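Local coordinates for lantibiotic dehydratase (Microbispora corallina, PDB 5EHK), which probably dehydrates serine and threonine residues of the NAI-107 precursor peptide in a tRNA-dependent manner, using glutamyl-tRNA as in related class I lantibiotic dehydratases, at residues S500-V505 with G534-R539. Sequence-based numbering, arbitrary orientation.
Sequences SLELGV and GATLGR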
ATOM      1  N   SER A 500      13.114 -28.172  10.879  1.00 11.31           N
ATOM      2  CA  SER A 500      12.075 -29.066  11.371  1.00 11.01           C
ATOM      3  C   SER A 500      10.639 -28.512  11.259  1.00 12.40           C
ATOM      4  O   SER A 500      10.434 -27.384  10.847  1.00 14.52           O
ATOM      5  CB  SER A 500      12.398 -29.506  12.809  1.00 11.73           C
ATOM      6  OG  SER A 500      12.149 -28.498  13.785  1.00 11.93           O
ATOM      7  N   LEU A 501       9.649 -29.333  11.583  1.00 13.96           N
ATOM      8  CA  LEU A 501       8.251 -28.913  11.537  1.00 17.67           C
ATOM      9  C   LEU A 501       7.356 -29.917  12.280  1.00 16.99           C
ATOM     10  O   LEU A 501       7.838 -30.960  12.709  1.00 17.84           O
ATOM     11  CB  LEU A 501       7.768 -28.704  10.095  1.00 14.72           C
ATOM     12  CG  LEU A 501       7.694 -29.923   9.184  1.00 15.13           C
ATOM     13  CD1 LEU A 501       6.505 -29.759   8.265  1.00 12.21           C
ATOM     14  CD2 LEU A 501       8.998 -30.118   8.384  1.00 13.21           C
ATOM     15  N   GLU A 502       6.082 -29.570  12.463  1.00 12.58           N
ATOM     16  CA  GLU A 502       5.115 -30.438  13.121  1.00 14.56           C
ATOM     17  C   GLU A 502       3.787 -30.334  12.408  1.00 17.83           C
ATOM     18  O   GLU A 502       3.263 -29.241  12.253  1.00 24.14           O
ATOM     19  CB  GLU A 502       4.952 -30.056  14.605  1.00 16.12           C
ATOM     20  CG  GLU A 502       6.195 -30.394  15.445  1.00 17.25           C
ATOM     21  CD  GLU A 502       6.103 -29.985  16.912  1.00 18.84           C
ATOM     22  OE1 GLU A 502       5.354 -29.028  17.252  1.00 17.77           O
ATOM     23  OE2 GLU A 502       6.805 -30.626  17.726  1.00 16.01           O
ATOM     24  N   LEU A 503       3.257 -31.462  11.946  1.00 16.40           N
ATOM     25  CA  LEU A 503       1.929 -31.507  11.358  1.00 16.01           C
ATOM     26  C   LEU A 503       1.067 -32.242  12.362  1.00 18.33           C
ATOM     27  O   LEU A 503       1.505 -33.207  12.980  1.00 21.40           O
ATOM     28  CB  LEU A 503       1.950 -32.242  10.008  1.00 15.49           C
ATOM     29  CG  LEU A 503       2.883 -31.636   8.954  1.00 20.67           C
ATOM     30  CD1 LEU A 503       3.029 -32.512   7.717  1.00 13.16           C
ATOM     31  CD2 LEU A 503       2.408 -30.223   8.571  1.00 15.71           C
ATOM     32  N   GLY A 504      -0.149 -31.773  12.566  1.00 19.94           N
ATOM     33  CA  GLY A 504      -1.078 -32.506  13.398  1.00 23.77           C
ATOM     34  C   GLY A 504      -2.037 -33.119  12.422  1.00 22.82           C
ATOM     35  O   GLY A 504      -2.474 -32.423  11.521  1.00 23.28           O
ATOM     36  N   VAL A 505      -2.340 -34.405  12.557  1.00 25.45           N
ATOM     37  CA  VAL A 505      -3.241 -35.053  11.601  1.00 28.13           C
ATOM     38  C   VAL A 505      -4.230 -36.017  12.228  1.00 29.47           C
ATOM     39  O   VAL A 505      -4.049 -36.467  13.358  1.00 31.84           O
ATOM     40  CB  VAL A 505      -2.493 -35.793  10.463  1.00 27.65           C
ATOM     41  CG1 VAL A 505      -1.715 -34.819   9.561  1.00 23.91           C
ATOM     42  CG2 VAL A 505      -1.608 -36.882  11.028  1.00 25.10           C
ATOM     43  N   GLY A 534       9.213 -30.844  18.262  1.00 12.95           N
ATOM     44  CA  GLY A 534       9.208 -30.864  19.720  1.00 17.38           C
ATOM     45  C   GLY A 534       8.395 -29.751  20.398  1.00 23.62           C
ATOM     46  O   GLY A 534       8.090 -29.825  21.604  1.00 20.87           O
ATOM     47  N   ALA A 535       8.041 -28.715  19.633  1.00 17.39           N
ATOM     48  CA  ALA A 535       7.363 -27.564  20.207  1.00 16.95           C
ATOM     49  C   ALA A 535       6.011 -27.941  20.795  1.00 19.61           C
ATOM     50  O   ALA A 535       5.682 -27.527  21.909  1.00 15.41           O
ATOM     51  CB  ALA A 535       7.195 -26.474  19.163  1.00 17.96           C
ATOM     52  N   THR A 536       5.234 -28.729  20.047  1.00 17.90           N
ATOM     53  CA  THR A 536       3.905 -29.100  20.504  1.00 20.10           C
ATOM     54  C   THR A 536       3.975 -30.051  21.704  1.00 21.48           C
ATOM     55  O   THR A 536       3.140 -29.996  22.602  1.00 20.38           O
ATOM     56  CB  THR A 536       3.069 -29.758  19.379  1.00 20.01           C
ATOM     57  OG1 THR A 536       2.940 -28.848  18.283  1.00 22.77           O
ATOM     58  CG2 THR A 536       1.664 -30.119  19.885  1.00 19.60           C
ATOM     59  N   LEU A 537       4.992 -30.902  21.731  1.00 22.92           N
ATOM     60  CA  LEU A 537       5.113 -31.900  22.788  1.00 23.88           C
ATOM     61  C   LEU A 537       5.574 -31.247  24.093  1.00 25.26           C
ATOM     62  O   LEU A 537       5.379 -31.787  25.187  1.00 22.56           O
ATOM     63  CB  LEU A 537       6.088 -33.005  22.369  1.00 24.73           C
ATOM     64  CG  LEU A 537       5.708 -33.972  21.238  1.00 28.50           C
ATOM     65  CD1 LEU A 537       5.564 -33.322  19.872  1.00 25.51           C
ATOM     66  CD2 LEU A 537       6.743 -35.056  21.159  1.00 33.44           C
ATOM     67  N   GLY A 538       6.179 -30.072  23.945  1.00 22.14           N
ATOM     68  CA  GLY A 538       6.885 -29.400  25.011  1.00 21.42           C
ATOM     69  C   GLY A 538       6.231 -29.300  26.370  1.00 24.68           C
ATOM     70  O   GLY A 538       6.825 -29.731  27.366  1.00 27.80           O
ATOM     71  N   ARG A 539       5.027 -28.734  26.428  1.00 18.68           N
ATOM     72  CA  ARG A 539       4.382 -28.465  27.713  1.00 19.37           C
ATOM     73  C   ARG A 539       3.733 -29.720  28.343  1.00 25.08           C
ATOM     74  O   ARG A 539       3.113 -29.661  29.407  1.00 21.41           O
ATOM     75  CB  ARG A 539       3.340 -27.361  27.548  1.00 15.57           C
ATOM     76  CG  ARG A 539       2.134 -27.807  26.755  1.00 22.57           C
ATOM     77  CD  ARG A 539       0.931 -27.002  27.150  1.00 22.15           C
ATOM     78  NE  ARG A 539      -0.242 -27.291  26.342  1.00 20.74           N
ATOM     79  CZ  ARG A 539      -1.450 -27.498  26.868  1.00 27.80           C
ATOM     80  NH1 ARG A 539      -1.614 -27.474  28.188  1.00 22.69           N
ATOM     81  NH2 ARG A 539      -2.492 -27.757  26.082  1.00 34.40           N
TER
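Glu-502 meets Gly-534 and Thr-536 where a buried carboxylate on a beta strand receives the backbone N-H groups of these two loop residues, a worked example of how one acidic side chain can tie a loop to a sheet. Strand 500-508, to which 500-505 belongs, pairs antiparallel with strands 521-524 and 785-792. With its chain extended beyond CG (chi2 178°), Glu-502 reaches across to the loop, whose Thr-536 CA lies 7.6 Å from Glu-502 CA. Its OE1 takes two bonds from Thr-536: the backbone N, at 2.8 Å, comes in on the syn lone pair, whereas OG1 approaches from above the carboxylate plane, 45° out of it. Ser-530 OG adds a further bond to OE1, which should help fix the rotation of the group. Flanking apolar contacts are made by Leu-537 CD1, 3.7 Å from Glu-502 OE2, and by Ala-535 CB, likewise 3.7 Å from OE1. All five touching residues are buried, and Met-13, Arg-15 and Val-787 pack on Thr-536; the looser side lies toward partly exposed Gly-504 and Arg-539, which take no part. OE2 accepts from the amide of Gly-534, Ala-535 N lies near it without bonding, and its weak bond from Thr-536 N spans 3.4 Å.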